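Local coordinates for protein 4-hydroxy-tetrahydrodipicolinate synthase (Methylacidiphilum fumariolicum SolV, PDB 6T3T) that probably catalyses the condensation of pyruvate with aspartate-beta-semialdehyde to 4-hydroxy-tetrahydrodipicolinate, a step of lysine biosynthesis, at residues A[73-78]-A[90-95]. Sequence-based numbering, arbitrary orientation.
Sequences IFAGTG and KEAEKI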
loop_
_atom_site.group_PDB
_atom_site.type_symbol
_atom_site.label_atom_id
_atom_site.label_comp_id
_atom_site.label_asym_id
_atom_site.label_seq_id
_atom_site.Cartn_x
_atom_site.Cartn_y
_atom_site.Cartn_z
ATOM N N ILE A 73 -10.385 3.493 34.798
ATOM C CA ILE A 73 -9.369 4.276 34.114
ATOM C C ILE A 73 -8.285 3.330 33.618
ATOM O O ILE A 73 -7.689 2.587 34.415
ATOM C CB ILE A 73 -8.747 5.346 35.016
ATOM C CG1 ILE A 73 -9.828 6.289 35.546
ATOM C CG2 ILE A 73 -7.687 6.104 34.237
ATOM C CD1 ILE A 73 -9.278 7.303 36.531
ATOM N N PHE A 74 -8.033 3.348 32.307
ATOM C CA PHE A 74 -6.865 2.697 31.727
ATOM C C PHE A 74 -6.002 3.796 31.134
ATOM O O PHE A 74 -6.340 4.367 30.090
ATOM C CB PHE A 74 -7.244 1.638 30.688
ATOM C CG PHE A 74 -7.691 0.347 31.298
ATOM C CD1 PHE A 74 -8.890 0.272 31.996
ATOM C CD2 PHE A 74 -6.891 -0.787 31.220
ATOM C CE1 PHE A 74 -9.314 -0.928 32.570
ATOM C CE2 PHE A 74 -7.300 -2.002 31.804
ATOM C CZ PHE A 74 -8.513 -2.063 32.492
ATOM N N ALA A 75 -4.906 4.106 31.820
ATOM C CA ALA A 75 -4.046 5.213 31.440
ATOM C C ALA A 75 -3.108 4.836 30.293
ATOM O O ALA A 75 -2.530 3.749 30.273
ATOM C CB ALA A 75 -3.237 5.665 32.657
ATOM N N GLY A 76 -2.932 5.758 29.357
ATOM C CA GLY A 76 -1.920 5.595 28.336
ATOM C C GLY A 76 -0.507 5.780 28.867
ATOM O O GLY A 76 -0.095 6.880 29.257
ATOM N N THR A 77 0.258 4.687 28.874
ATOM C CA THR A 77 1.622 4.696 29.394
ATOM C C THR A 77 2.612 4.079 28.405
ATOM O O THR A 77 3.682 3.620 28.805
ATOM C CB THR A 77 1.706 3.992 30.759
ATOM O OG1 THR A 77 1.332 2.618 30.652
ATOM C CG2 THR A 77 0.798 4.691 31.804
ATOM N N GLY A 78 2.272 4.023 27.131
ATOM C CA GLY A 78 3.196 3.460 26.166
ATOM C C GLY A 78 4.329 4.399 25.757
ATOM O O GLY A 78 4.311 5.618 25.939
ATOM N N LYS A 90 4.611 2.364 36.006
ATOM C CA LYS A 90 4.711 2.312 37.456
ATOM C C LYS A 90 4.131 3.567 38.079
ATOM O O LYS A 90 3.460 3.499 39.113
ATOM C CB LYS A 90 6.157 2.109 37.864
ATOM C CG LYS A 90 6.587 0.650 37.692
ATOM C CD LYS A 90 8.097 0.523 37.590
ATOM C CE LYS A 90 8.529 -0.916 37.688
ATOM N NZ LYS A 90 9.513 -1.081 38.794
ATOM N N GLU A 91 4.336 4.718 37.441
ATOM C CA GLU A 91 3.747 5.934 37.976
ATOM C C GLU A 91 2.229 5.864 37.969
ATOM O O GLU A 91 1.578 6.290 38.936
ATOM C CB GLU A 91 4.247 7.148 37.204
ATOM C CG GLU A 91 5.719 7.396 37.432
ATOM C CD GLU A 91 6.044 7.622 38.905
ATOM O OE1 GLU A 91 5.296 8.367 39.577
ATOM O OE2 GLU A 91 7.045 7.035 39.395
ATOM N N ALA A 92 1.645 5.292 36.912
ATOM C CA ALA A 92 0.191 5.157 36.872
ATOM C C ALA A 92 -0.299 4.226 37.966
ATOM O O ALA A 92 -1.375 4.435 38.541
ATOM C CB ALA A 92 -0.263 4.641 35.502
ATOM N N GLU A 93 0.434 3.142 38.200
ATOM C CA GLU A 93 0.077 2.241 39.280
ATOM C C GLU A 93 0.136 2.956 40.634
ATOM O O GLU A 93 -0.781 2.821 41.453
ATOM C CB GLU A 93 0.994 1.022 39.245
ATOM C CG GLU A 93 0.607 -0.038 40.256
ATOM C CD GLU A 93 1.480 -1.268 40.167
ATOM O OE1 GLU A 93 2.389 -1.302 39.313
ATOM O OE2 GLU A 93 1.263 -2.224 40.942
ATOM N N LYS A 94 1.154 3.789 40.856
ATOM C CA LYS A 94 1.211 4.517 42.128
ATOM C C LYS A 94 0.046 5.481 42.269
ATOM O O LYS A 94 -0.469 5.668 43.371
ATOM C CB LYS A 94 2.527 5.281 42.276
ATOM C CG LYS A 94 3.714 4.390 42.579
ATOM C CD LYS A 94 5.030 5.191 42.611
ATOM C CE LYS A 94 6.234 4.265 42.440
ATOM N NZ LYS A 94 7.563 4.952 42.540
ATOM N N ILE A 95 -0.383 6.110 41.167
ATOM C CA ILE A 95 -1.567 6.969 41.222
ATOM C C ILE A 95 -2.814 6.137 41.532
ATOM O O ILE A 95 -3.739 6.610 42.215
ATOM C CB ILE A 95 -1.698 7.785 39.914
ATOM C CG1 ILE A 95 -0.791 9.033 39.977
ATOM C CG2 ILE A 95 -3.148 8.166 39.636
ATOM C CD1 ILE A 95 -0.410 9.582 38.625
#
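A small, buried apolar contact sets the methyl of A92, on helix 82-95, against the methyl of A75, near the C-terminal end of barrel strand 72-76, and that of T77, just beyond it. It belongs to a beta-alpha-beta unit of the TIM barrel, in which this helix carries the chain from strand 72-76 to its parallel neighbour 99-103. A92 CB meets T77 CG2 at 3.8 Å and lies 4.2 Å from A75 CB, so a single helix methyl faces two strand-side methyls that stand two residues apart. These are van der Waals approaches between methyl groups, with 77 Å² buried in all. With alanine on both sides, the backbones come close: the CA atoms of A75 and A92 are 6.9 Å apart.

T77 divides its branches between apolar and polar work. With OG1 between the backbone N and the carbonyl carbon (chi1 62°), CG2 is placed anti to that carbon, and it is this branch that touches A92. OG1 is hydrogen-bonded to OG1 of T89, three residues before A92 on the same helix, which adds a polar tie between strand end and helix beside the methyl contact.

On the strand side, A75 shares backbone hydrogen bonds with G99 and L101, while on its other edge F74 is backbone hydrogen-bonded to I39 of strand 38-40 and G76 to P41, just past that strand. V100 of strand 99-103 touches both T77 and A92, extending the apolar layer between sheet and helix, and helix 53-67 packs alongside through I57, which meets E91 and I95.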